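Local coordinates for hypothetical protein PA1234 (Pseudomonas aeruginosa, PDB 1Z6N) that is of unknown function but belongs to the thioredoxin family and probably binds a metal ion such as magnesium, at residues A[43-48]-A[153-158]; A[47-52]-A[77-82]; A[71-76]-A[86-91]; A[102-107]-A[111-116]. All blocks are in the same frame, centred on the assembly; numbering follows the deposited sequence.

Interactions 1 and 2 both use helix 43-50, which turns L45 and R48 to the C-terminal helix 151-164 and L49 to helix 67-82; I155 of interaction 1 also packs on A79 of interaction 2. Interaction 3, whose centre lies about 4 Å from the centre of the chain, holds helix 67-82 to strand 86-91 and is buried and almost wholly aliphatic. Interaction 4 covers the face of strand 113-117 that V114, which packs on L76 of interaction 3, does not occupy. Interaction 1 alone brings a charged group across, at its more exposed side, while in interaction 2 the salt bridges R51–E47 and R81–D77 each stay within one segment and the crossing contacts are leucine and alanine methyls.

Interaction 1. Residues A[43-48]-A[153-158]; sequences SALTER and HAIGDV
L45 and R48, one helical turn apart on helix 43-50, face I155 and G156 of the C-terminal helix 151-164, in a helix-helix contact on one outer layer of the alpha-beta-alpha sandwich. Locally the two axes come within 10.6 Å and their directions differ by 41°. G156 sits at the nearest backbone approach, its CA 6.8 Å from that of L45.

The apolar half of the contact depends on L45. Its first torsion lies off the staggered positions (chi1 -132°), and CD2 is the methyl that reaches the other helix. There CD2 meets I155 CG2 at 4.0 Å, the two side chains crossing obliquely, and lies 4.1 Å from G156 CA. In I155 it is the short branch that touches: CG2 is anti to the backbone N, while CG1 runs beside that N and carries CD1 toward helix 67-82. CG2 also packs on A79, so this methyl is held from two helices. L159, one turn further on, touches both L45 and R48.

R48 closes the more exposed side. Its chain is extended as far as CD and then bends at chi3 (77°), which swings the guanidinium over G156, where no side chain intervenes. NE forms a salt bridge with E163 of the same C-terminal helix, so the charge has a partner beyond this contact and the rotation of the group is restrained. The carbonyl of G156 approaches the guanidinium obliquely, with R48 NH1 3.0 Å from G156 O, and R48 NH2 lies 4.0 Å from G156 CA.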
loop_
_atom_site.group_PDB
_atom_site.type_symbol
_atom_site.label_atom_id
_atom_site.label_comp_id
_atom_site.label_asym_id
_atom_site.label_seq_id
_atom_site.Cartn_x
_atom_site.Cartn_y
_atom_site.Cartn_z
ATOM N N SER A 43 -17.081 0.658 -10.521
ATOM C CA SER A 43 -17.434 -0.724 -10.851
ATOM C C SER A 43 -16.330 -1.483 -11.591
ATOM O O SER A 43 -16.188 -2.694 -11.423
ATOM C CB SER A 43 -18.718 -0.750 -11.679
ATOM O OG SER A 43 -18.562 0.047 -12.834
ATOM N N ALA A 44 -15.564 -0.765 -12.412
ATOM C CA ALA A 44 -14.449 -1.349 -13.150
ATOM C C ALA A 44 -13.359 -1.825 -12.193
ATOM O O ALA A 44 -12.704 -2.830 -12.453
ATOM C CB ALA A 44 -13.880 -0.348 -14.140
ATOM N N LEU A 45 -13.182 -1.101 -11.087
ATOM C CA LEU A 45 -12.162 -1.431 -10.086
ATOM C C LEU A 45 -12.574 -2.663 -9.275
ATOM O O LEU A 45 -11.771 -3.573 -9.057
ATOM C CB LEU A 45 -11.933 -0.239 -9.153
ATOM C CG LEU A 45 -10.498 0.227 -8.846
ATOM C CD1 LEU A 45 -10.450 0.926 -7.512
ATOM C CD2 LEU A 45 -9.460 -0.898 -8.925
ATOM N N THR A 46 -13.831 -2.672 -8.829
ATOM C CA THR A 46 -14.447 -3.813 -8.140
ATOM C C THR A 46 -14.305 -5.094 -8.967
ATOM O O THR A 46 -13.991 -6.164 -8.430
ATOM C CB THR A 46 -15.946 -3.519 -7.845
ATOM O OG1 THR A 46 -16.037 -2.532 -6.810
ATOM C CG2 THR A 46 -16.710 -4.779 -7.415
ATOM N N GLU A 47 -14.540 -4.962 -10.274
ATOM C CA GLU A 47 -14.364 -6.052 -11.230
ATOM C C GLU A 47 -12.928 -6.577 -11.244
ATOM O O GLU A 47 -12.710 -7.779 -11.076
ATOM C CB GLU A 47 -14.810 -5.607 -12.635
ATOM C CG GLU A 47 -14.291 -6.462 -13.792
ATOM C CD GLU A 47 -14.814 -7.897 -13.778
ATOM O OE1 GLU A 47 -14.113 -8.785 -14.316
ATOM O OE2 GLU A 47 -15.920 -8.137 -13.235
ATOM N N ARG A 48 -11.968 -5.668 -11.436
ATOM C CA ARG A 48 -10.534 -5.987 -11.459
ATOM C C ARG A 48 -10.104 -6.719 -10.186
ATOM O O ARG A 48 -9.340 -7.682 -10.233
ATOM C CB ARG A 48 -9.703 -4.706 -11.635
ATOM C CG ARG A 48 -9.682 -4.108 -13.047
ATOM C CD ARG A 48 -9.052 -2.695 -13.065
ATOM N NE ARG A 48 -7.585 -2.696 -12.969
ATOM C CZ ARG A 48 -6.827 -1.604 -12.825
ATOM N NH1 ARG A 48 -5.504 -1.707 -12.751
ATOM N NH2 ARG A 48 -7.380 -0.399 -12.752
ATOM N N HIS A 153 -7.096 5.049 -6.623
ATOM C CA HIS A 153 -5.926 4.973 -7.514
ATOM C C HIS A 153 -4.776 4.158 -6.923
ATOM O O HIS A 153 -4.016 3.523 -7.680
ATOM C CB HIS A 153 -5.419 6.372 -7.885
ATOM C CG HIS A 153 -6.448 7.237 -8.540
ATOM N ND1 HIS A 153 -7.530 7.749 -7.856
ATOM C CD2 HIS A 153 -6.551 7.698 -9.809
ATOM C CE1 HIS A 153 -8.261 8.480 -8.679
ATOM N NE2 HIS A 153 -7.687 8.470 -9.870
ATOM N N ALA A 154 -4.636 4.173 -5.594
ATOM C CA ALA A 154 -3.610 3.354 -4.957
ATOM C C ALA A 154 -3.919 1.880 -5.234
ATOM O O ALA A 154 -3.020 1.096 -5.565
ATOM C CB ALA A 154 -3.562 3.629 -3.441
ATOM N N ILE A 155 -5.198 1.522 -5.127
ATOM C CA ILE A 155 -5.650 0.164 -5.409
ATOM C C ILE A 155 -5.424 -0.186 -6.876
ATOM O O ILE A 155 -4.892 -1.260 -7.188
ATOM C CB ILE A 155 -7.136 -0.035 -5.035
ATOM C CG1 ILE A 155 -7.348 0.209 -3.524
ATOM C CG2 ILE A 155 -7.606 -1.432 -5.427
ATOM C CD1 ILE A 155 -8.832 0.287 -3.111
ATOM N N GLY A 156 -5.830 0.722 -7.771
ATOM C CA GLY A 156 -5.662 0.525 -9.224
ATOM C C GLY A 156 -4.209 0.320 -9.616
ATOM O O GLY A 156 -3.904 -0.550 -10.437
ATOM N N ASP A 157 -3.309 1.108 -9.029
ATOM C CA ASP A 157 -1.887 0.973 -9.356
ATOM C C ASP A 157 -1.373 -0.421 -8.978
ATOM O O ASP A 157 -0.628 -1.055 -9.738
ATOM C CB ASP A 157 -1.031 2.017 -8.634
ATOM C CG ASP A 157 -1.148 3.421 -9.221
ATOM O OD1 ASP A 157 -2.004 3.678 -10.116
ATOM O OD2 ASP A 157 -0.356 4.273 -8.752
ATOM N N VAL A 158 -1.732 -0.889 -7.781
ATOM C CA VAL A 158 -1.276 -2.211 -7.330
ATOM C C VAL A 158 -1.904 -3.309 -8.188
ATOM O O VAL A 158 -1.221 -4.264 -8.572
ATOM C CB VAL A 158 -1.562 -2.419 -5.830
ATOM C CG1 VAL A 158 -1.405 -3.882 -5.438
ATOM C CG2 VAL A 158 -0.618 -1.531 -5.016
#

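Interaction 2. Residues A[47-52]-A[77-82]; sequences ERLQRI and DFAQRL
L49, near the end of helix 43-50, packs on A79 and L82 of helix 67-82, joining two helices on the same side of the thioredoxin-like sheet. Along helix 67-82, D77 comes first and is turned from L49: its OD2 receives R81 NE at 2.9 Å in an intrahelical salt bridge. The donor comes from above the carboxylate plane, 47° out of it, although the oxygen lies near the plane of the guanidinium; E37 of helix 23-39 takes R81 NH2 as well, so the arginine is fixed by two acids.

F78 contributes indirectly, for one face of its ring supports L82 CD1, 3.6 Å above the plane and toward the rim. A79 then offers its CB to L49 CD1 at 4.1 Å. L82, the last residue, closes the contact from the more exposed side. The leucines meet at about a right angle. L49 has CG anti to its backbone N (chi1 -157°), which carries its fork to helix 67-82, one branch to A79 and the other to L82; this second branch, CD2, rests 3.9 Å from L82 CB and 3.7 Å from L82 CD1.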
loop_
_atom_site.group_PDB
_atom_site.type_symbol
_atom_site.label_atom_id
_atom_site.label_comp_id
_atom_site.label_asym_id
_atom_site.label_seq_id
_atom_site.Cartn_x
_atom_site.Cartn_y
_atom_site.Cartn_z
ATOM N N GLU A 47 -14.540 -4.962 -10.274
ATOM C CA GLU A 47 -14.364 -6.052 -11.230
ATOM C C GLU A 47 -12.928 -6.577 -11.244
ATOM O O GLU A 47 -12.710 -7.779 -11.076
ATOM C CB GLU A 47 -14.810 -5.607 -12.635
ATOM C CG GLU A 47 -14.291 -6.462 -13.792
ATOM C CD GLU A 47 -14.814 -7.897 -13.778
ATOM O OE1 GLU A 47 -14.113 -8.785 -14.316
ATOM O OE2 GLU A 47 -15.920 -8.137 -13.235
ATOM N N ARG A 48 -11.968 -5.668 -11.436
ATOM C CA ARG A 48 -10.534 -5.987 -11.459
ATOM C C ARG A 48 -10.104 -6.719 -10.186
ATOM O O ARG A 48 -9.340 -7.682 -10.233
ATOM C CB ARG A 48 -9.703 -4.706 -11.635
ATOM C CG ARG A 48 -9.682 -4.108 -13.047
ATOM C CD ARG A 48 -9.052 -2.695 -13.065
ATOM N NE ARG A 48 -7.585 -2.696 -12.969
ATOM C CZ ARG A 48 -6.827 -1.604 -12.825
ATOM N NH1 ARG A 48 -5.504 -1.707 -12.751
ATOM N NH2 ARG A 48 -7.380 -0.399 -12.752
ATOM N N LEU A 49 -10.608 -6.245 -9.050
ATOM C CA LEU A 49 -10.319 -6.822 -7.744
ATOM C C LEU A 49 -10.897 -8.232 -7.589
ATOM O O LEU A 49 -10.285 -9.108 -6.977
ATOM C CB LEU A 49 -10.884 -5.894 -6.675
ATOM C CG LEU A 49 -10.373 -5.874 -5.246
ATOM C CD1 LEU A 49 -8.865 -5.655 -5.174
ATOM C CD2 LEU A 49 -11.105 -4.754 -4.544
ATOM N N GLN A 50 -12.081 -8.443 -8.159
ATOM C CA GLN A 50 -12.759 -9.734 -8.114
ATOM C C GLN A 50 -12.004 -10.812 -8.913
ATOM O O GLN A 50 -12.048 -11.993 -8.559
ATOM C CB GLN A 50 -14.187 -9.563 -8.652
ATOM C CG GLN A 50 -15.191 -10.607 -8.196
ATOM C CD GLN A 50 -16.620 -10.246 -8.592
ATOM O OE1 GLN A 50 -17.122 -9.173 -8.244
ATOM N NE2 GLN A 50 -17.283 -11.147 -9.315
ATOM N N ARG A 51 -11.297 -10.395 -9.965
ATOM C CA ARG A 51 -10.561 -11.316 -10.849
ATOM C C ARG A 51 -9.274 -11.910 -10.249
ATOM O O ARG A 51 -8.616 -12.734 -10.890
ATOM C CB ARG A 51 -10.216 -10.638 -12.186
ATOM C CG ARG A 51 -11.398 -10.263 -13.063
ATOM C CD ARG A 51 -10.926 -9.918 -14.474
ATOM N NE ARG A 51 -11.510 -8.664 -14.957
ATOM C CZ ARG A 51 -10.841 -7.516 -15.084
ATOM N NH1 ARG A 51 -11.468 -6.432 -15.528
ATOM N NH2 ARG A 51 -9.545 -7.449 -14.783
ATOM N N ILE A 52 -8.904 -11.493 -9.040
ATOM C CA ILE A 52 -7.678 -11.994 -8.412
ATOM C C ILE A 52 -7.929 -13.377 -7.815
ATOM O O ILE A 52 -8.587 -13.505 -6.782
ATOM C CB ILE A 52 -7.130 -11.007 -7.331
ATOM C CG1 ILE A 52 -7.023 -9.566 -7.869
ATOM C CG2 ILE A 52 -5.794 -11.498 -6.741
ATOM C CD1 ILE A 52 -6.122 -9.358 -9.086
ATOM N N ASP A 77 -5.471 -1.598 2.492
ATOM C CA ASP A 77 -6.155 -2.440 3.469
ATOM C C ASP A 77 -7.613 -2.693 3.087
ATOM O O ASP A 77 -8.129 -3.814 3.235
ATOM C CB ASP A 77 -6.074 -1.829 4.860
ATOM C CG ASP A 77 -6.920 -2.590 5.865
ATOM O OD1 ASP A 77 -6.518 -3.721 6.226
ATOM O OD2 ASP A 77 -7.982 -2.060 6.269
ATOM N N PHE A 78 -8.280 -1.664 2.577
ATOM C CA PHE A 78 -9.653 -1.836 2.095
ATOM C C PHE A 78 -9.689 -2.911 1.005
ATOM O O PHE A 78 -10.539 -3.803 1.035
ATOM C CB PHE A 78 -10.208 -0.501 1.624
ATOM C CG PHE A 78 -11.639 -0.556 1.163
ATOM C CD1 PHE A 78 -12.663 -0.953 2.024
ATOM C CD2 PHE A 78 -11.968 -0.160 -0.125
ATOM C CE1 PHE A 78 -13.998 -0.985 1.578
ATOM C CE2 PHE A 78 -13.300 -0.184 -0.567
ATOM C CZ PHE A 78 -14.300 -0.597 0.291
ATOM N N ALA A 79 -8.720 -2.869 0.089
ATOM C CA ALA A 79 -8.630 -3.875 -0.976
ATOM C C ALA A 79 -8.420 -5.282 -0.426
ATOM O O ALA A 79 -9.044 -6.232 -0.889
ATOM C CB ALA A 79 -7.540 -3.516 -1.990
ATOM N N GLN A 80 -7.561 -5.423 0.590
ATOM C CA GLN A 80 -7.315 -6.742 1.157
ATOM C C GLN A 80 -8.539 -7.281 1.915
ATOM O O GLN A 80 -8.754 -8.493 1.988
ATOM C CB GLN A 80 -6.067 -6.729 2.038
ATOM C CG GLN A 80 -6.297 -6.347 3.495
ATOM C CD GLN A 80 -5.029 -6.464 4.325
ATOM O OE1 GLN A 80 -4.743 -5.634 5.221
ATOM N NE2 GLN A 80 -4.239 -7.482 4.025
ATOM N N ARG A 81 -9.355 -6.381 2.461
ATOM C CA ARG A 81 -10.578 -6.804 3.130
ATOM C C ARG A 81 -11.631 -7.271 2.121
ATOM O O ARG A 81 -12.405 -8.187 2.406
ATOM C CB ARG A 81 -11.108 -5.687 4.032
ATOM C CG ARG A 81 -10.207 -5.496 5.243
ATOM C CD ARG A 81 -10.752 -4.496 6.246
ATOM N NE ARG A 81 -10.666 -3.117 5.773
ATOM C CZ ARG A 81 -11.719 -2.377 5.433
ATOM N NH1 ARG A 81 -12.945 -2.888 5.506
ATOM N NH2 ARG A 81 -11.549 -1.123 5.023
ATOM N N LEU A 82 -11.631 -6.657 0.939
ATOM C CA LEU A 82 -12.541 -7.062 -0.144
ATOM C C LEU A 82 -12.041 -8.297 -0.888
ATOM O O LEU A 82 -12.830 -9.075 -1.438
ATOM C CB LEU A 82 -12.716 -5.919 -1.141
ATOM C CG LEU A 82 -13.389 -4.631 -0.659
ATOM C CD1 LEU A 82 -13.237 -3.573 -1.735
ATOM C CD2 LEU A 82 -14.862 -4.826 -0.301
#

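Interaction 3. Residues A[71-76]-A[86-91]; sequences INLAAL and IELAII
L88 reaches from strand 86-91 to L76 and L73 on helix 67-82, its fork spread against the helix surface. One prong, CD1, ends on backbone, 3.7 Å from L76 O; the other, CD2, lies 4.1 Å from L76 CB and more loosely, at 4.5 Å, from L73 CD2. L88 thus straddles the last turn of this helical segment instead of meeting one residue end on.

L76 turns mainly its root to the strand. Because CG stands anti to the carbonyl carbon (chi1 -66°), the branch runs past L88, and its methyls pack on V158 of helix 151-164 and V114 of strand 113-117. L73, one turn earlier, starts toward the strand, and its CD1 approaches the terminal methyl I90 CD1 at 4.4 Å. F14 and F17 of helix 14-19 touch both L73 and I90, closing this end of the aliphatic layer, and V60 of the neighbouring strand does the same from the sheet.

Alternation along the strand explains the pattern: I86, L88 and I90 have their CB atoms directed at the helix, whereas E87 points away. The helix runs roughly antiparallel to the strand, at 146° over these short segments, with the axes 10.5 Å apart. This is the packing of a beta-alpha-beta crossover, here strand 56-61, helix 67-82 and strand 86-91, and the CxxC sequence C66 to C69 at the helix start is consistent with a thioredoxin fold.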
loop_
_atom_site.group_PDB
_atom_site.type_symbol
_atom_site.label_atom_id
_atom_site.label_comp_id
_atom_site.label_asym_id
_atom_site.label_seq_id
_atom_site.Cartn_x
_atom_site.Cartn_y
_atom_site.Cartn_z
ATOM N N ILE A 71 -2.950 7.481 4.101
ATOM C CA ILE A 71 -3.808 7.512 2.909
ATOM C C ILE A 71 -3.732 6.203 2.151
ATOM O O ILE A 71 -4.727 5.512 1.985
ATOM C CB ILE A 71 -3.413 8.675 1.992
ATOM C CG1 ILE A 71 -3.709 10.011 2.693
ATOM C CG2 ILE A 71 -4.161 8.598 0.653
ATOM C CD1 ILE A 71 -2.987 11.221 2.092
ATOM N N ASN A 72 -2.543 5.856 1.651
ATOM C CA ASN A 72 -2.501 4.759 0.705
ATOM C C ASN A 72 -2.649 3.402 1.351
ATOM O O ASN A 72 -3.160 2.476 0.730
ATOM C CB ASN A 72 -1.248 4.841 -0.151
ATOM C CG ASN A 72 -1.201 6.116 -0.950
ATOM O OD1 ASN A 72 -2.054 6.355 -1.804
ATOM N ND2 ASN A 72 -0.221 6.966 -0.643
ATOM N N LEU A 73 -2.209 3.274 2.602
ATOM C CA LEU A 73 -2.377 1.996 3.271
ATOM C C LEU A 73 -3.819 1.779 3.734
ATOM O O LEU A 73 -4.281 0.639 3.729
ATOM C CB LEU A 73 -1.367 1.810 4.403
ATOM C CG LEU A 73 0.088 1.860 3.921
ATOM C CD1 LEU A 73 1.037 1.618 5.115
ATOM C CD2 LEU A 73 0.349 0.848 2.804
ATOM N N ALA A 74 -4.538 2.856 4.071
ATOM C CA ALA A 74 -5.987 2.699 4.306
ATOM C C ALA A 74 -6.657 2.115 3.051
ATOM O O ALA A 74 -7.523 1.236 3.140
ATOM C CB ALA A 74 -6.631 4.025 4.704
ATOM N N ALA A 75 -6.245 2.602 1.884
ATOM C CA ALA A 75 -6.831 2.124 0.614
ATOM C C ALA A 75 -6.461 0.667 0.342
ATOM O O ALA A 75 -7.326 -0.142 -0.024
ATOM C CB ALA A 75 -6.412 3.025 -0.551
ATOM N N LEU A 76 -5.183 0.333 0.508
ATOM C CA LEU A 76 -4.724 -1.027 0.236
ATOM C C LEU A 76 -5.296 -2.027 1.250
ATOM O O LEU A 76 -5.607 -3.160 0.892
ATOM C CB LEU A 76 -3.193 -1.101 0.133
ATOM C CG LEU A 76 -2.605 -0.336 -1.068
ATOM C CD1 LEU A 76 -1.088 -0.430 -1.046
ATOM C CD2 LEU A 76 -3.161 -0.855 -2.410
ATOM N N ILE A 86 -5.219 -10.995 -1.394
ATOM C CA ILE A 86 -4.171 -9.981 -1.219
ATOM C C ILE A 86 -3.946 -9.817 0.284
ATOM O O ILE A 86 -4.902 -9.672 1.036
ATOM C CB ILE A 86 -4.595 -8.610 -1.820
ATOM C CG1 ILE A 86 -4.783 -8.697 -3.338
ATOM C CG2 ILE A 86 -3.563 -7.514 -1.490
ATOM C CD1 ILE A 86 -5.567 -7.536 -3.925
ATOM N N GLU A 87 -2.687 -9.861 0.723
ATOM C CA GLU A 87 -2.357 -9.671 2.138
ATOM C C GLU A 87 -1.196 -8.692 2.310
ATOM O O GLU A 87 -0.180 -8.839 1.625
ATOM C CB GLU A 87 -1.945 -10.991 2.806
ATOM C CG GLU A 87 -1.777 -10.840 4.338
ATOM C CD GLU A 87 -1.256 -12.087 5.078
ATOM O OE1 GLU A 87 -1.125 -13.167 4.469
ATOM O OE2 GLU A 87 -0.973 -11.958 6.293
ATOM N N LEU A 88 -1.349 -7.735 3.233
ATOM C CA LEU A 88 -0.305 -6.750 3.575
ATOM C C LEU A 88 0.407 -7.156 4.843
ATOM O O LEU A 88 -0.236 -7.608 5.790
ATOM C CB LEU A 88 -0.906 -5.359 3.881
ATOM C CG LEU A 88 -1.380 -4.395 2.806
ATOM C CD1 LEU A 88 -2.572 -4.982 2.065
ATOM C CD2 LEU A 88 -1.761 -3.065 3.440
ATOM N N ALA A 89 1.725 -6.938 4.868
ATOM C CA ALA A 89 2.476 -6.972 6.132
ATOM C C ALA A 89 3.396 -5.776 6.098
ATOM O O ALA A 89 3.985 -5.469 5.050
ATOM C CB ALA A 89 3.277 -8.238 6.250
ATOM N N ILE A 90 3.545 -5.104 7.238
ATOM C CA ILE A 90 4.217 -3.791 7.257
ATOM C C ILE A 90 5.428 -3.790 8.191
ATOM O O ILE A 90 5.321 -4.138 9.370
ATOM C CB ILE A 90 3.219 -2.707 7.721
ATOM C CG1 ILE A 90 2.016 -2.681 6.759
ATOM C CG2 ILE A 90 3.849 -1.326 7.725
ATOM C CD1 ILE A 90 0.702 -2.156 7.402
ATOM N N ILE A 91 6.579 -3.439 7.615
ATOM C CA ILE A 91 7.835 -3.237 8.359
ATOM C C ILE A 91 8.149 -1.751 8.414
ATOM O O ILE A 91 7.479 -0.936 7.758
ATOM C CB ILE A 91 9.016 -3.981 7.710
ATOM C CG1 ILE A 91 9.269 -3.462 6.281
ATOM C CG2 ILE A 91 8.773 -5.483 7.747
ATOM C CD1 ILE A 91 10.554 -4.036 5.621
#

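Interaction 4. Residues A[102-107]-A[111-116]; sequences QRLALE and IPLVLV
With CG anti to the carbonyl carbon (chi1 -63°), L104 points its isobutyl group from the loop at strand 113-117, and L113, with CG anti to the backbone N (chi1 170°), reaches toward it. L115 shares the first torsion of L104, and its methyls meet the same loop residue. The groups come tip to tip. L104 CD1 lies 3.8 Å from L113 CD2 and 4.0 Å from L115 CD2, so that one methyl bridges two residues of the strand. L104 CD2 adds a further contact with L115 CD2 at 4.2 Å.

L106 extends the patch toward the start of the strand, its CD1 meeting L113 CD2 at 4.2 Å, also tip to tip. L113 CD2 is therefore shared between the two loop leucines. A type I turn from Q102 to A105, closed by A105 N bonding to Q102 O at 3.1 Å, shapes the loop, and A105 with its positive phi brings the chain round so that L104 and L106 both look at the strand. The L104 carbonyl is tied down by R126 of strand 123-128, whose side chain also packs on L106 and L115.

These leucines cover one face of the strand; V114 between them packs on L58 and V60 of strand 56-61 and on F127. Just before L113 the I111-P112 peptide is cis, and P112 touches C69 of the CxxC sequence. A cis-proline leading into a strand beside such a helix start is a hallmark of the thioredoxin fold.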
loop_
_atom_site.group_PDB
_atom_site.type_symbol
_atom_site.label_atom_id
_atom_site.label_comp_id
_atom_site.label_asym_id
_atom_site.label_seq_id
_atom_site.Cartn_x
_atom_site.Cartn_y
_atom_site.Cartn_z
ATOM N N GLN A 102 19.509 -1.034 -0.876
ATOM C CA GLN A 102 20.526 -1.418 -1.864
ATOM C C GLN A 102 20.006 -2.511 -2.789
ATOM O O GLN A 102 20.260 -2.493 -3.992
ATOM C CB GLN A 102 21.824 -1.819 -1.178
ATOM C CG GLN A 102 22.568 -0.639 -0.528
ATOM C CD GLN A 102 23.436 0.148 -1.510
ATOM O OE1 GLN A 102 24.641 0.292 -1.308
ATOM N NE2 GLN A 102 22.820 0.673 -2.570
ATOM N N ARG A 103 19.261 -3.449 -2.219
ATOM C CA ARG A 103 18.628 -4.516 -2.970
ATOM C C ARG A 103 17.738 -3.974 -4.121
ATOM O O ARG A 103 17.702 -4.522 -5.230
ATOM C CB ARG A 103 17.797 -5.327 -1.984
ATOM C CG ARG A 103 17.187 -6.518 -2.585
ATOM C CD ARG A 103 16.310 -7.197 -1.556
ATOM N NE ARG A 103 16.038 -8.530 -2.058
ATOM C CZ ARG A 103 15.784 -9.597 -1.307
ATOM N NH1 ARG A 103 15.754 -9.509 0.029
ATOM N NH2 ARG A 103 15.554 -10.756 -1.913
ATOM N N LEU A 104 17.057 -2.873 -3.845
ATOM C CA LEU A 104 16.120 -2.262 -4.777
ATOM C C LEU A 104 16.742 -1.121 -5.561
ATOM O O LEU A 104 16.037 -0.475 -6.341
ATOM C CB LEU A 104 14.903 -1.714 -4.007
ATOM C CG LEU A 104 14.062 -2.767 -3.273
ATOM C CD1 LEU A 104 13.054 -2.097 -2.335
ATOM C CD2 LEU A 104 13.340 -3.737 -4.235
ATOM N N ALA A 105 18.035 -0.859 -5.339
ATOM C CA ALA A 105 18.738 0.258 -6.002
ATOM C C ALA A 105 18.003 1.593 -5.809
ATOM O O ALA A 105 17.817 2.370 -6.761
ATOM C CB ALA A 105 18.959 -0.037 -7.497
ATOM N N LEU A 106 17.620 1.851 -4.561
ATOM C CA LEU A 106 17.004 3.133 -4.192
ATOM C C LEU A 106 18.025 4.057 -3.545
ATOM O O LEU A 106 18.902 3.596 -2.839
ATOM C CB LEU A 106 15.825 2.890 -3.246
ATOM C CG LEU A 106 14.636 2.207 -3.917
ATOM C CD1 LEU A 106 13.677 1.694 -2.858
ATOM C CD2 LEU A 106 13.913 3.149 -4.883
ATOM N N GLU A 107 17.910 5.360 -3.803
ATOM C CA GLU A 107 18.784 6.356 -3.174
ATOM C C GLU A 107 18.431 6.548 -1.692
ATOM O O GLU A 107 19.303 6.812 -0.867
ATOM C CB GLU A 107 18.686 7.708 -3.896
ATOM C CG GLU A 107 19.261 7.744 -5.312
ATOM C CD GLU A 107 19.350 9.165 -5.863
ATOM O OE1 GLU A 107 19.157 9.350 -7.086
ATOM O OE2 GLU A 107 19.616 10.100 -5.072
ATOM N N ILE A 111 8.322 6.619 1.877
ATOM C CA ILE A 111 7.262 5.734 2.345
ATOM C C ILE A 111 5.871 6.281 1.978
ATOM O O ILE A 111 5.694 7.505 1.880
ATOM C CB ILE A 111 7.369 5.441 3.873
ATOM C CG1 ILE A 111 7.446 6.749 4.663
ATOM C CG2 ILE A 111 8.571 4.505 4.158
ATOM C CD1 ILE A 111 7.305 6.568 6.147
ATOM N N PRO A 112 4.884 5.388 1.784
ATOM C CA PRO A 112 5.009 3.927 1.875
ATOM C C PRO A 112 5.698 3.346 0.655
ATOM O O PRO A 112 5.449 3.789 -0.474
ATOM C CB PRO A 112 3.553 3.461 1.881
ATOM C CG PRO A 112 2.816 4.510 1.134
ATOM C CD PRO A 112 3.497 5.802 1.494
ATOM N N LEU A 113 6.558 2.363 0.894
ATOM C CA LEU A 113 7.140 1.568 -0.166
ATOM C C LEU A 113 6.392 0.240 -0.161
ATOM O O LEU A 113 6.409 -0.467 0.849
ATOM C CB LEU A 113 8.637 1.353 0.106
ATOM C CG LEU A 113 9.362 0.335 -0.782
ATOM C CD1 LEU A 113 9.350 0.804 -2.237
ATOM C CD2 LEU A 113 10.807 0.107 -0.294
ATOM N N VAL A 114 5.732 -0.080 -1.273
ATOM C CA VAL A 114 4.916 -1.268 -1.356
ATOM C C VAL A 114 5.500 -2.193 -2.420
ATOM O O VAL A 114 5.503 -1.861 -3.605
ATOM C CB VAL A 114 3.450 -0.929 -1.708
ATOM C CG1 VAL A 114 2.615 -2.188 -1.779
ATOM C CG2 VAL A 114 2.842 0.039 -0.665
ATOM N N LEU A 115 5.981 -3.351 -1.982
ATOM C CA LEU A 115 6.508 -4.354 -2.906
ATOM C C LEU A 115 5.435 -5.402 -3.157
ATOM O O LEU A 115 4.922 -6.002 -2.211
ATOM C CB LEU A 115 7.771 -4.989 -2.316
ATOM C CG LEU A 115 8.890 -4.005 -1.935
ATOM C CD1 LEU A 115 10.071 -4.812 -1.392
ATOM C CD2 LEU A 115 9.332 -3.162 -3.131
ATOM N N VAL A 116 5.077 -5.600 -4.424
ATOM C CA VAL A 116 4.037 -6.549 -4.796
ATOM C C VAL A 116 4.703 -7.867 -5.132
ATOM O O VAL A 116 5.515 -7.938 -6.068
ATOM C CB VAL A 116 3.215 -6.038 -6.002
ATOM C CG1 VAL A 116 2.112 -7.027 -6.359
ATOM C CG2 VAL A 116 2.643 -4.657 -5.691
#